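PDB 7KZW: FTT_1639c, which is of unknown function and belongs to a predicted membrane protein, of which this chain is the C-terminal, mostly beta-strand part. Local coordinates for residues A5-L10 with I114-R118; T21-G27 with E90-C96; I37-M41 with Y84-N89; N51-G55 with I75-G79; S101-K106 with R118-Y124. The protein carries 3 engineered substitutions. All coordinates share one frame; numbering follows the deposited sequence.

Interaction 1: A5-L10 with I114-R118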
# COMPACT_ATOMS: atom_id res chain seq x y z
N ALA A 5 12.44 5.92 -11.47
CA ALA A 5 11.43 5.66 -10.44
C ALA A 5 11.67 6.48 -9.17
O ALA A 5 12.81 6.76 -8.79
CB ALA A 5 11.40 4.18 -10.08
N ARG A 6 10.57 6.87 -8.52
CA ARG A 6 10.53 7.41 -7.18
C ARG A 6 10.10 6.33 -6.21
O ARG A 6 9.46 5.35 -6.60
CB ARG A 6 9.45 8.50 -7.13
CG ARG A 6 9.46 9.45 -8.32
CD ARG A 6 8.64 10.68 -7.88
NE ARG A 6 8.45 11.69 -8.91
CZ ARG A 6 7.89 12.88 -8.65
NH1 ARG A 6 7.50 13.16 -7.41
NH2 ARG A 6 7.75 13.79 -9.61
N GLU A 7 10.39 6.50 -4.91
CA GLU A 7 9.89 5.56 -3.92
C GLU A 7 8.45 5.90 -3.53
O GLU A 7 8.12 7.07 -3.33
CB GLU A 7 10.75 5.58 -2.65
CG GLU A 7 10.29 4.53 -1.63
CD GLU A 7 11.21 4.30 -0.44
OE1 GLU A 7 11.68 5.30 0.15
OE2 GLU A 7 11.44 3.11 -0.10
N LEU A 8 7.58 4.88 -3.49
CA LEU A 8 6.25 5.06 -2.97
C LEU A 8 6.34 5.33 -1.48
O LEU A 8 6.90 4.49 -0.74
CB LEU A 8 5.46 3.77 -3.27
CG LEU A 8 4.01 3.75 -2.80
CD1 LEU A 8 3.21 4.79 -3.54
CD2 LEU A 8 3.40 2.34 -2.99
N PRO A 9 5.89 6.49 -0.98
CA PRO A 9 6.18 6.84 0.42
C PRO A 9 5.37 6.03 1.44
O PRO A 9 4.26 5.60 1.17
CB PRO A 9 5.81 8.33 0.49
CG PRO A 9 5.83 8.79 -0.96
CD PRO A 9 5.37 7.65 -1.76
N LEU A 10 5.98 5.83 2.61
CA LEU A 10 5.33 5.25 3.77
C LEU A 10 4.69 6.40 4.55
O LEU A 10 5.41 7.31 5.01
CB LEU A 10 6.38 4.49 4.61
CG LEU A 10 5.81 3.90 5.88
CD1 LEU A 10 4.86 2.78 5.63
CD2 LEU A 10 6.97 3.36 6.71
N ILE A 114 4.55 8.38 -14.33
CA ILE A 114 5.59 8.27 -13.31
C ILE A 114 5.51 6.89 -12.67
O ILE A 114 4.42 6.39 -12.36
CB ILE A 114 5.47 9.36 -12.23
CG1 ILE A 114 5.37 10.81 -12.78
CG2 ILE A 114 6.62 9.24 -11.27
CD1 ILE A 114 6.51 11.29 -13.64
N GLU A 115 6.66 6.30 -12.36
CA GLU A 115 6.75 5.02 -11.69
C GLU A 115 7.10 5.25 -10.23
O GLU A 115 8.02 6.05 -9.92
CB GLU A 115 7.83 4.15 -12.36
CG GLU A 115 8.15 2.92 -11.60
CD GLU A 115 9.22 2.03 -12.24
OE1 GLU A 115 9.55 2.23 -13.42
OE2 GLU A 115 9.72 1.14 -11.53
N TYR A 116 6.37 4.60 -9.34
CA TYR A 116 6.62 4.61 -7.90
C TYR A 116 6.90 3.18 -7.47
O TYR A 116 6.08 2.28 -7.72
CB TYR A 116 5.41 5.21 -7.12
CG TYR A 116 5.06 6.57 -7.66
CD1 TYR A 116 4.22 6.73 -8.77
CD2 TYR A 116 5.71 7.74 -7.16
CE1 TYR A 116 3.98 8.00 -9.34
CE2 TYR A 116 5.45 9.01 -7.72
CZ TYR A 116 4.62 9.13 -8.80
OH TYR A 116 4.39 10.37 -9.37
N ASP A 117 8.02 2.94 -6.79
CA ASP A 117 8.43 1.60 -6.41
C ASP A 117 8.50 1.47 -4.90
O ASP A 117 8.86 2.42 -4.19
CB ASP A 117 9.87 1.40 -6.83
CG ASP A 117 10.04 1.24 -8.29
OD1 ASP A 117 9.06 1.05 -9.03
OD2 ASP A 117 11.21 1.34 -8.73
N ARG A 118 8.30 0.25 -4.41
CA ARG A 118 8.62 -0.03 -3.00
C ARG A 118 9.03 -1.49 -2.93
O ARG A 118 8.26 -2.36 -3.35
CB ARG A 118 7.42 0.23 -2.10
CG ARG A 118 7.77 0.20 -0.55
CD ARG A 118 7.83 1.62 0.01
NE ARG A 118 8.55 1.58 1.25
CZ ARG A 118 8.89 2.65 1.92
NH1 ARG A 118 8.54 3.86 1.51
NH2 ARG A 118 9.59 2.50 3.06
O HOH W 1 8.79 6.63 2.75
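Arg118 reaches Leu8 and Glu7 by starting with CG anti to its backbone N (chi1 -170°) and then bending at chi2. Glu7 comes to meet it on an extended chain, its own CG also anti to N (chi1 -176°). The carboxylate lies stacked over the guanidinium, the two planes 8° apart. Glu7 OE2 sits 3.3 Å from Arg118 CZ, above the middle of the group. The salt bridge is therefore one of charge alone, since no N-H points at the oxygen. Leu10 CB covers the opposite face. A nearly straight hydrogen bond is made at the guanidinium edge, where Arg118 NH1 donates to Leu8 O at 2.9 Å. A water accepts from both Arg118 NH1 and Leu10 N, which helps fix the rotation of the group. These side chains flank a short parallel pairing of strands 6-16 and 114-123, the parallel neighbours in an otherwise antiparallel mixed sheet. Arg6 N donates to Glu115 O at 3.0 Å, Asp117 N to Arg6 O at 2.8 Å, and Leu8 N to Asp117 O at 2.9 Å. Arg6 and Tyr116 run side by side on one face, with Arg6 CD 3.6 Å from Tyr116 CE2. The Tyr116 ring also meets Phe28 edge-to-face. On the other face, Ala5 CB rests against the carboxylates of Glu115 and Asp117. Leu8 CB lies 4.1 Å from Tyr116 CB, and the Leu8 side chain also touches Phe26.

Interaction 2: T21-G27 with E90-C96; sequences TAYNMFG and ELLKLEC. Engineered in segment 21-27: Met25 (natural residue Ile).
Phe26 O accepts two backbone bonds, from Leu91 N at 2.8 Å and from Leu92 N at 3.2 Å. Two residues thus face one, which is a classic beta bulge. It sits at the end of an antiparallel pairing between strands 21-27 and 90-97, inside the mixed sheet, with strand 60-65 on one side and strand 6-16 on the other. Beyond the bulge the pairing is regular. Phe26 N donates to Leu92 O. Asn24 exchanges two bonds with Leu94, and Ala22 two with Cys96. Asn24 ND2 turns back to Tyr23 O and is also held weakly by Glu127.

One face carries Tyr23, Met25, Lys93 and Glu95. Lys93 is fully extended, and its NZ forms a salt bridge with Glu95 OE2 at 3.1 Å, weak as a hydrogen bond. Lys93 CE lies 3.8 Å from Tyr23 CB. Lys93 NZ is 5.2 Å from the Tyr23 ring centroid, at most a weak cation-pi attraction. Met25 is an engineered selenomethionine. Bends at chi2 (70°) and chi3 (76°) fold its end back across Lys93 and Glu90, with Met25 SE 3.8 Å from Lys93 CB. The carboxylate of Glu90 is paired with Arg88.

The other face is buried and mostly apolar, Asn24 being its polar member. Phe26 and Leu94 lie alongside each other, pointing the same way, and Tyr105 packs on both. Leu94 CB meets the edge of the Phe26 ring, 4.1 Å from Phe26 CE2.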
# COMPACT_ATOMS: atom_id res chain seq x y z
N THR A 21 -2.11 -7.60 15.07
CA THR A 21 -2.13 -7.02 13.73
C THR A 21 -1.08 -5.93 13.65
O THR A 21 -0.66 -5.35 14.66
CB THR A 21 -3.45 -6.39 13.38
OG1 THR A 21 -3.78 -5.42 14.39
CG2 THR A 21 -4.56 -7.45 13.33
N ALA A 22 -0.63 -5.65 12.43
CA ALA A 22 0.25 -4.52 12.18
C ALA A 22 0.02 -4.07 10.76
O ALA A 22 -0.54 -4.82 9.93
CB ALA A 22 1.73 -4.82 12.47
N TYR A 23 0.45 -2.84 10.46
CA TYR A 23 0.23 -2.35 9.12
C TYR A 23 1.28 -1.33 8.71
O TYR A 23 1.97 -0.71 9.54
CB TYR A 23 -1.17 -1.76 8.95
CG TYR A 23 -1.30 -0.45 9.65
CD1 TYR A 23 -1.03 0.75 8.98
CD2 TYR A 23 -1.64 -0.38 11.01
CE1 TYR A 23 -1.14 1.97 9.64
CE2 TYR A 23 -1.70 0.88 11.69
CZ TYR A 23 -1.45 2.02 10.97
OH TYR A 23 -1.55 3.27 11.60
N ASN A 24 1.40 -1.18 7.40
CA ASN A 24 2.10 -0.04 6.77
C ASN A 24 1.10 0.58 5.79
O ASN A 24 0.48 -0.15 4.98
CB ASN A 24 3.32 -0.48 5.93
CG ASN A 24 4.61 -0.75 6.73
OD1 ASN A 24 5.67 -0.91 6.12
ND2 ASN A 24 4.57 -0.67 8.09
N MSE A 25 0.95 1.90 5.83
CA MSE A 25 0.11 2.61 4.87
C MSE A 25 1.02 3.38 3.92
O MSE A 25 1.83 4.18 4.39
CB MSE A 25 -0.78 3.60 5.63
CG MSE A 25 -1.77 4.33 4.78
SE MSE A 25 -3.18 3.19 4.13
CE MSE A 25 -4.24 3.04 5.73
N PHE A 26 0.86 3.15 2.63
CA PHE A 26 1.63 3.82 1.60
C PHE A 26 0.77 4.84 0.88
O PHE A 26 -0.42 4.57 0.61
CB PHE A 26 2.18 2.82 0.60
CG PHE A 26 3.05 1.77 1.23
CD1 PHE A 26 4.34 2.08 1.59
CD2 PHE A 26 2.56 0.51 1.53
CE1 PHE A 26 5.17 1.14 2.19
CE2 PHE A 26 3.37 -0.45 2.12
CZ PHE A 26 4.66 -0.13 2.47
N GLY A 27 1.35 5.98 0.55
CA GLY A 27 0.63 7.03 -0.15
C GLY A 27 1.40 8.34 -0.06
O GLY A 27 2.60 8.33 0.22
N GLU A 90 -4.10 8.03 0.49
CA GLU A 90 -3.57 6.68 0.73
C GLU A 90 -3.76 5.81 -0.52
O GLU A 90 -4.83 5.86 -1.18
CB GLU A 90 -4.31 6.05 1.88
CG GLU A 90 -4.22 6.87 3.19
CD GLU A 90 -5.19 6.41 4.24
OE1 GLU A 90 -6.27 5.91 3.87
OE2 GLU A 90 -4.85 6.53 5.43
N LEU A 91 -2.71 5.05 -0.88
CA LEU A 91 -2.79 4.14 -2.02
C LEU A 91 -2.98 2.69 -1.57
O LEU A 91 -3.77 1.95 -2.15
CB LEU A 91 -1.56 4.27 -2.93
CG LEU A 91 -1.77 3.49 -4.24
CD1 LEU A 91 -2.81 4.17 -5.20
CD2 LEU A 91 -0.41 3.42 -4.95
N LEU A 92 -2.15 2.23 -0.61
CA LEU A 92 -2.14 0.82 -0.24
C LEU A 92 -2.02 0.71 1.25
O LEU A 92 -1.12 1.33 1.84
CB LEU A 92 -0.91 0.12 -0.83
CG LEU A 92 -0.80 0.05 -2.33
CD1 LEU A 92 0.62 -0.56 -2.72
CD2 LEU A 92 -1.90 -0.83 -2.97
N LYS A 93 -2.83 -0.16 1.85
CA LYS A 93 -2.62 -0.57 3.24
C LYS A 93 -2.13 -2.01 3.25
O LYS A 93 -2.84 -2.92 2.82
CB LYS A 93 -3.90 -0.51 4.04
CG LYS A 93 -3.60 -0.73 5.52
CD LYS A 93 -4.93 -0.67 6.29
CE LYS A 93 -4.68 -0.86 7.80
NZ LYS A 93 -5.96 -0.83 8.60
N LEU A 94 -0.91 -2.25 3.71
CA LEU A 94 -0.38 -3.62 3.84
C LEU A 94 -0.57 -4.03 5.28
O LEU A 94 -0.10 -3.34 6.20
CB LEU A 94 1.11 -3.62 3.51
CG LEU A 94 1.80 -4.98 3.67
CD1 LEU A 94 1.15 -6.08 2.86
CD2 LEU A 94 3.28 -4.81 3.34
N GLU A 95 -1.34 -5.11 5.50
CA GLU A 95 -1.72 -5.55 6.85
C GLU A 95 -1.17 -6.94 7.10
O GLU A 95 -1.09 -7.77 6.18
CB GLU A 95 -3.26 -5.72 6.95
CG GLU A 95 -4.02 -4.44 6.81
CD GLU A 95 -5.51 -4.64 7.06
OE1 GLU A 95 -6.01 -5.79 6.94
OE2 GLU A 95 -6.17 -3.66 7.38
N CYS A 96 -0.73 -7.14 8.27
CA CYS A 96 -0.40 -8.55 8.73
C CYS A 96 -1.23 -8.96 10.00
O CYS A 96 -1.71 -8.12 10.80
CB CYS A 96 1.10 -8.66 9.00
SG CYS A 96 1.69 -7.67 10.41

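Interaction 3: I37-M41 with Y84-N89. Engineered in segment 37-41: Met41 (natural residue Ile).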
# COMPACT_ATOMS: atom_id res chain seq x y z
N ILE A 37 -1.79 14.68 -9.82
CA ILE A 37 -2.26 13.47 -9.17
C ILE A 37 -3.45 13.84 -8.29
O ILE A 37 -3.32 14.69 -7.40
CB ILE A 37 -1.15 12.81 -8.34
CG1 ILE A 37 0.03 12.43 -9.24
CG2 ILE A 37 -1.74 11.60 -7.57
CD1 ILE A 37 -0.27 11.23 -10.09
N PHE A 38 -4.60 13.22 -8.54
CA PHE A 38 -5.86 13.52 -7.86
C PHE A 38 -6.42 12.27 -7.25
O PHE A 38 -6.11 11.15 -7.70
CB PHE A 38 -6.86 14.10 -8.86
CG PHE A 38 -6.36 15.35 -9.50
CD1 PHE A 38 -6.33 16.53 -8.78
CD2 PHE A 38 -5.84 15.34 -10.78
CE1 PHE A 38 -5.85 17.72 -9.34
CE2 PHE A 38 -5.35 16.51 -11.36
CZ PHE A 38 -5.36 17.71 -10.63
N ASN A 39 -7.20 12.43 -6.16
CA ASN A 39 -7.75 11.34 -5.39
C ASN A 39 -9.25 11.21 -5.61
O ASN A 39 -9.86 11.96 -6.38
CB ASN A 39 -7.34 11.45 -3.92
CG ASN A 39 -7.93 12.65 -3.23
OD1 ASN A 39 -9.11 12.89 -3.35
ND2 ASN A 39 -7.12 13.38 -2.47
N ILE A 40 -9.87 10.26 -4.90
CA ILE A 40 -11.28 9.95 -5.17
C ILE A 40 -12.23 11.03 -4.70
O ILE A 40 -13.44 10.97 -4.95
CB ILE A 40 -11.70 8.55 -4.69
CG1 ILE A 40 -11.51 8.39 -3.18
CG2 ILE A 40 -10.93 7.51 -5.51
CD1 ILE A 40 -11.97 6.98 -2.69
N MSE A 41 -11.74 12.02 -3.97
CA MSE A 41 -12.61 13.16 -3.60
C MSE A 41 -12.62 14.17 -4.72
O MSE A 41 -13.46 15.07 -4.67
CB MSE A 41 -12.07 13.89 -2.39
CG MSE A 41 -12.19 13.12 -1.10
SE MSE A 41 -11.41 14.09 0.43
CE MSE A 41 -12.53 15.56 -0.01
N TYR A 84 -6.84 3.55 -6.79
CA TYR A 84 -7.07 4.97 -6.71
C TYR A 84 -6.70 5.45 -5.33
O TYR A 84 -6.81 4.72 -4.36
CB TYR A 84 -8.55 5.27 -6.96
CG TYR A 84 -8.97 4.88 -8.36
CD1 TYR A 84 -9.40 3.61 -8.65
CD2 TYR A 84 -8.86 5.81 -9.39
CE1 TYR A 84 -9.76 3.25 -9.96
CE2 TYR A 84 -9.17 5.44 -10.70
CZ TYR A 84 -9.66 4.18 -10.94
OH TYR A 84 -10.01 3.81 -12.24
N LEU A 85 -6.29 6.72 -5.24
CA LEU A 85 -5.96 7.28 -3.94
C LEU A 85 -7.22 7.60 -3.14
O LEU A 85 -8.18 8.17 -3.67
CB LEU A 85 -5.20 8.59 -4.16
CG LEU A 85 -3.78 8.44 -4.69
CD1 LEU A 85 -3.24 9.81 -5.03
CD2 LEU A 85 -2.88 7.76 -3.62
N SER A 86 -7.18 7.29 -1.85
CA SER A 86 -8.28 7.70 -0.97
C SER A 86 -8.28 9.21 -0.78
O SER A 86 -7.36 9.93 -1.21
CB SER A 86 -8.14 7.06 0.41
OG SER A 86 -7.09 7.72 1.13
N GLY A 87 -9.28 9.70 -0.07
CA GLY A 87 -9.32 11.13 0.14
C GLY A 87 -8.20 11.68 1.00
O GLY A 87 -7.94 12.90 0.96
N ARG A 88 -7.54 10.84 1.78
CA ARG A 88 -6.35 11.19 2.53
C ARG A 88 -5.09 10.79 1.80
O ARG A 88 -4.02 10.64 2.41
CB ARG A 88 -6.38 10.57 3.92
CG ARG A 88 -7.43 11.14 4.83
CD ARG A 88 -7.20 10.71 6.29
NE ARG A 88 -6.83 9.30 6.43
CZ ARG A 88 -7.72 8.35 6.72
NH1 ARG A 88 -8.98 8.69 6.91
NH2 ARG A 88 -7.34 7.07 6.82
N ASN A 89 -5.20 10.58 0.48
CA ASN A 89 -4.07 10.28 -0.39
C ASN A 89 -3.34 8.99 -0.02
O ASN A 89 -2.13 8.85 -0.23
CB ASN A 89 -3.13 11.48 -0.54
CG ASN A 89 -3.81 12.59 -1.23
OD1 ASN A 89 -4.30 12.44 -2.33
ND2 ASN A 89 -3.92 13.74 -0.54
O HOH W 2 -4.23 14.42 -4.44
O HOH W 3 -6.50 8.43 -7.48
O HOH W 4 -8.27 15.31 -0.49
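Asn39 lies across Asn89, their amide planes 48° apart. Its CG is tucked between the backbone N and the carbonyl carbon (chi1 66°), which lets each end of the amide find a partner. Asn39 ND2 donates to Asn89 OD1 at 3.0 Å. The bond is nearly straight and lies in the donor amide plane, but it reaches the acceptor from above its carbonyl plane. Asn39 OD1 takes Met41 N at 2.8 Å. One water links Asn39 ND2 to Gly87 O, and another joins Asn89 OD1 to Ile37 O.

Ile40 N donates to Leu85 O at 3.0 Å. The Ile40 side chain straddles that oxygen, with Ile40 CG1 and CG2 each 3.4 Å from Leu85 O. CG2 also meets Tyr84 CB. Ile37 crosses Leu85 at about a right angle in the conformer described. Phe48 packs on both of these residues. The selenium of Met41, an engineered residue, rests 3.6 Å from Gly87 CA.

The contact joins two irregular connections beside the sheet. Asn39 forms an Asx turn in one. In the other, an ST turn at Ser86, whose OG also takes Glu90 N, coincides with a type I beta turn from Ser86 to Asn89.

Interaction 4: N51-G55 with I75-G79; sequences NIYVG and ITQTG
Ile52 and Gly79 exchange two backbone hydrogen bonds. Ile52 N donates to Gly79 O at 2.9 Å, and Gly79 N donates to Ile52 O at 3.0 Å. The third direct bond comes from a side chain. Val54 N donates to Thr78 OG1 at 2.9 Å, so a hydroxyl takes up the strand N-H in place of a backbone carbonyl. The Thr78 torsion allows this, with OG1 anti to the carbonyl carbon and beside the backbone N (chi1 -61°). A water extends the link. It donates to Val54 O and accepts from Thr78 N. Thr78 CA also makes a CA-H...O contact with Ile52 O.

The pairing is antiparallel and marks where strand 79-83 joins strand 48-58 at one border of the sheet. The segment 75-79 is the connection that brings the chain there from strand 72-75, at the other border. Thr76 O in this connection accepts from Asn57 ND2 of strand 48-58.

Apolar contacts add to the bonds. Ile52 and Ile75 reach toward each other tip to tip, with Ile52 CD1, in the conformer modelled here, 3.7 Å from Ile75 CG2. Phe62 and Phe81 pack against both. Val54 turns its methyls to the bend, Val54 CG2 standing 3.8 Å from Gln77 C. Thr78 CG2 approaches Tyr53 CD2 obliquely at 3.9 Å.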
# COMPACT_ATOMS: atom_id res chain seq x y z
N ASN A 51 1.57 -3.19 -10.33
CA ASN A 51 2.01 -4.57 -10.35
C ASN A 51 2.65 -4.86 -9.00
O ASN A 51 3.55 -4.12 -8.56
CB ASN A 51 3.13 -4.73 -11.38
CG ASN A 51 2.62 -4.92 -12.76
OD1 ASN A 51 2.61 -3.98 -13.58
ND2 ASN A 51 2.23 -6.17 -13.04
N ILE A 52 2.22 -5.91 -8.32
CA ILE A 52 2.91 -6.32 -7.12
C ILE A 52 3.42 -7.75 -7.28
O ILE A 52 2.92 -8.53 -8.09
CB ILE A 52 2.05 -6.21 -5.88
CG1 ILE A 52 1.03 -7.34 -5.86
CG2 ILE A 52 1.40 -4.85 -5.84
CD1 ILE A 52 0.44 -7.55 -4.49
N TYR A 53 4.50 -8.02 -6.54
CA TYR A 53 5.18 -9.31 -6.61
C TYR A 53 5.34 -9.72 -5.17
O TYR A 53 5.74 -8.91 -4.33
CB TYR A 53 6.57 -9.14 -7.29
CG TYR A 53 6.47 -8.50 -8.64
CD1 TYR A 53 6.45 -7.08 -8.74
CD2 TYR A 53 6.30 -9.25 -9.78
CE1 TYR A 53 6.30 -6.44 -9.98
CE2 TYR A 53 6.12 -8.62 -11.02
CZ TYR A 53 6.13 -7.22 -11.08
OH TYR A 53 5.99 -6.64 -12.34
N VAL A 54 5.00 -10.98 -4.85
CA VAL A 54 5.01 -11.44 -3.47
C VAL A 54 5.79 -12.73 -3.39
O VAL A 54 5.59 -13.64 -4.23
CB VAL A 54 3.58 -11.63 -2.94
CG1 VAL A 54 3.53 -12.23 -1.54
CG2 VAL A 54 2.75 -10.30 -2.97
N GLY A 55 6.70 -12.83 -2.43
CA GLY A 55 7.42 -14.06 -2.14
C GLY A 55 6.80 -14.71 -0.91
O GLY A 55 5.63 -15.13 -0.94
N ILE A 75 -5.34 -8.03 -2.19
CA ILE A 75 -4.48 -8.94 -2.96
C ILE A 75 -3.42 -9.49 -2.03
O ILE A 75 -2.92 -8.79 -1.13
CB ILE A 75 -3.88 -8.23 -4.19
CG1 ILE A 75 -3.04 -9.22 -5.05
CG2 ILE A 75 -3.11 -6.98 -3.82
CD1 ILE A 75 -2.76 -8.59 -6.45
N THR A 76 -3.09 -10.76 -2.22
CA THR A 76 -2.17 -11.48 -1.34
C THR A 76 -1.02 -12.13 -2.09
O THR A 76 -0.20 -12.80 -1.46
CB THR A 76 -2.89 -12.55 -0.54
OG1 THR A 76 -3.41 -13.53 -1.46
CG2 THR A 76 -4.00 -11.94 0.27
N GLN A 77 -0.97 -11.98 -3.41
CA GLN A 77 -0.01 -12.74 -4.22
C GLN A 77 0.32 -11.87 -5.41
O GLN A 77 -0.31 -10.84 -5.65
CB GLN A 77 -0.65 -14.05 -4.70
CG GLN A 77 -1.90 -13.78 -5.53
CD GLN A 77 -2.63 -15.07 -5.99
OE1 GLN A 77 -2.71 -16.06 -5.25
NE2 GLN A 77 -3.16 -15.05 -7.21
N THR A 78 1.37 -12.24 -6.15
CA THR A 78 1.77 -11.47 -7.31
C THR A 78 0.60 -11.27 -8.24
O THR A 78 -0.15 -12.20 -8.54
CB THR A 78 2.86 -12.29 -8.04
OG1 THR A 78 3.97 -12.46 -7.13
CG2 THR A 78 3.33 -11.66 -9.33
N GLY A 79 0.46 -10.05 -8.74
CA GLY A 79 -0.62 -9.77 -9.67
C GLY A 79 -0.65 -8.30 -9.98
O GLY A 79 0.09 -7.50 -9.43
O HOH W 5 2.89 -14.51 -4.96

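Interaction 5: S101-K106 with R118-Y124; sequences SNIDYK and RVGNLSY
Tyr105 lays one ring face over the backbone of Gly120. Its CG sits between the backbone N and the carbonyl carbon (chi1 61°), which swings the ring across to the neighbouring strand. Gly120 CA makes a CH-pi contact, 4.0 Å from the Tyr105 ring centroid. Tyr105 OH donates to a water at 2.7 Å, and that water donates to Asn121 O. The Phe62 ring meets Tyr105 edge-to-face. The Ile103 and Leu122 side chains cross on the same face of the sheet, Ile103 CG2 lying 3.9 Å from Leu122 CB.

On the opposite face of the sheet, that of Asn102, Asp104 and Asn121, Asn121 ND2 reaches between two oxygens. It donates to Asn102 OD1 at 2.9 Å and to Asp104 OD1 at 3.0 Å. Both acceptors lie near the Asn121 amide plane, which is turned 42° from the Asn102 amide and 50° from the Asp104 carboxylate.

Strands 102-111 and 114-123 form an antiparallel hairpin. Two N-H bonds fix the rotation of the Asn121 amide, and its donation probably eases the negative charge of Asp104, whose OD2 lies close to that of Asp56.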
# COMPACT_ATOMS: atom_id res chain seq x y z
N SER A 101 3.19 -13.67 11.28
CA SER A 101 2.91 -13.09 9.97
C SER A 101 4.14 -12.39 9.42
O SER A 101 4.94 -11.78 10.15
CB SER A 101 1.71 -12.14 10.05
OG SER A 101 1.99 -11.12 10.99
N ASN A 102 4.30 -12.48 8.11
CA ASN A 102 5.49 -11.97 7.44
C ASN A 102 5.24 -11.97 5.95
O ASN A 102 4.69 -12.94 5.42
CB ASN A 102 6.61 -12.95 7.77
CG ASN A 102 7.92 -12.62 7.05
OD1 ASN A 102 8.52 -11.61 7.35
ND2 ASN A 102 8.33 -13.46 6.10
N ILE A 103 5.72 -10.92 5.28
CA ILE A 103 5.61 -10.87 3.82
C ILE A 103 6.84 -10.14 3.25
O ILE A 103 7.27 -9.09 3.74
CB ILE A 103 4.30 -10.18 3.39
CG1 ILE A 103 4.20 -10.18 1.86
CG2 ILE A 103 4.17 -8.73 3.97
CD1 ILE A 103 2.84 -9.69 1.35
N ASP A 104 7.37 -10.68 2.15
CA ASP A 104 8.32 -9.96 1.30
C ASP A 104 7.63 -9.59 -0.01
O ASP A 104 6.99 -10.42 -0.66
CB ASP A 104 9.47 -10.87 0.93
CG ASP A 104 10.28 -11.28 2.12
OD1 ASP A 104 10.67 -10.39 2.94
OD2 ASP A 104 10.67 -12.47 2.26
N TYR A 105 7.79 -8.32 -0.42
CA TYR A 105 7.00 -7.85 -1.56
C TYR A 105 7.80 -6.82 -2.36
O TYR A 105 8.83 -6.27 -1.90
CB TYR A 105 5.69 -7.16 -1.08
CG TYR A 105 5.98 -5.97 -0.22
CD1 TYR A 105 6.21 -4.70 -0.78
CD2 TYR A 105 6.07 -6.09 1.15
CE1 TYR A 105 6.54 -3.64 0.02
CE2 TYR A 105 6.36 -5.00 1.96
CZ TYR A 105 6.61 -3.77 1.37
OH TYR A 105 6.93 -2.64 2.07
N LYS A 106 7.32 -6.61 -3.60
CA LYS A 106 7.80 -5.50 -4.45
C LYS A 106 6.54 -4.90 -5.08
O LYS A 106 5.68 -5.62 -5.57
CB LYS A 106 8.74 -5.99 -5.54
CG LYS A 106 9.17 -4.86 -6.50
CD LYS A 106 10.24 -5.40 -7.50
CE LYS A 106 10.83 -4.29 -8.40
NZ LYS A 106 11.79 -3.41 -7.69
N ARG A 118 8.30 0.25 -4.41
CA ARG A 118 8.62 -0.03 -3.00
C ARG A 118 9.03 -1.49 -2.93
O ARG A 118 8.26 -2.36 -3.35
CB ARG A 118 7.42 0.23 -2.10
CG ARG A 118 7.77 0.20 -0.55
CD ARG A 118 7.83 1.62 0.01
NE ARG A 118 8.55 1.58 1.25
CZ ARG A 118 8.89 2.65 1.92
NH1 ARG A 118 8.54 3.86 1.51
NH2 ARG A 118 9.59 2.50 3.06
N VAL A 119 10.20 -1.78 -2.35
CA VAL A 119 10.60 -3.14 -2.02
C VAL A 119 10.68 -3.22 -0.48
O VAL A 119 11.22 -2.30 0.14
CB VAL A 119 11.95 -3.48 -2.65
CG1 VAL A 119 12.37 -4.87 -2.27
CG2 VAL A 119 11.87 -3.31 -4.17
N GLY A 120 10.14 -4.27 0.08
CA GLY A 120 10.15 -4.25 1.53
C GLY A 120 9.62 -5.54 2.13
O GLY A 120 9.41 -6.54 1.44
N ASN A 121 9.53 -5.52 3.45
CA ASN A 121 9.03 -6.62 4.26
C ASN A 121 8.15 -6.03 5.35
O ASN A 121 8.41 -4.93 5.84
CB ASN A 121 10.24 -7.33 4.96
CG ASN A 121 9.83 -8.29 6.00
OD1 ASN A 121 9.60 -7.91 7.17
ND2 ASN A 121 9.67 -9.57 5.63
N LEU A 122 7.11 -6.76 5.73
CA LEU A 122 6.37 -6.45 6.95
C LEU A 122 6.22 -7.74 7.74
O LEU A 122 5.93 -8.81 7.16
CB LEU A 122 4.98 -5.96 6.59
CG LEU A 122 4.10 -5.49 7.74
CD1 LEU A 122 4.71 -4.40 8.52
CD2 LEU A 122 2.70 -5.06 7.17
N SER A 123 6.41 -7.63 9.06
CA SER A 123 6.08 -8.74 9.93
C SER A 123 5.54 -8.21 11.23
O SER A 123 5.89 -7.10 11.66
CB SER A 123 7.29 -9.65 10.26
OG SER A 123 8.21 -8.93 11.06
N TYR A 124 4.66 -8.98 11.87
CA TYR A 124 4.15 -8.53 13.16
C TYR A 124 5.31 -8.38 14.15
O TYR A 124 5.35 -7.42 14.93
CB TYR A 124 3.06 -9.48 13.70
CG TYR A 124 2.62 -9.03 15.05
CD1 TYR A 124 1.66 -8.02 15.21
CD2 TYR A 124 3.20 -9.58 16.18
CE1 TYR A 124 1.31 -7.56 16.46
CE2 TYR A 124 2.86 -9.10 17.46
CZ TYR A 124 1.91 -8.09 17.57
OH TYR A 124 1.56 -7.65 18.85
O HOH W 6 6.65 -3.00 4.72

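Interactions 1, 2, 4 and 5 reach the same mixed sheet, while interaction 3 joins two connections beside it. Interactions 2, 3 and 5 are partly buried. Interaction 2 lies nearest the chain centre, with a mostly apolar buried face. Interactions 1 and 4 are surface contacts, where water and polar side chains supplement short strand pairings. Interactions 1 and 5 share Arg118 and use strand 114-123, one pairing parallel and the other antiparallel. Tyr105 of interaction 5 packs on Phe26 and Leu94 of interaction 2. Tyr53 N and Lys106 O, 2.8 Å apart, connect interactions 4 and 5. Interaction 3 touches interaction 2 through Leu85 and Leu91. It relies more on side-chain amides and waters than on strand bonds.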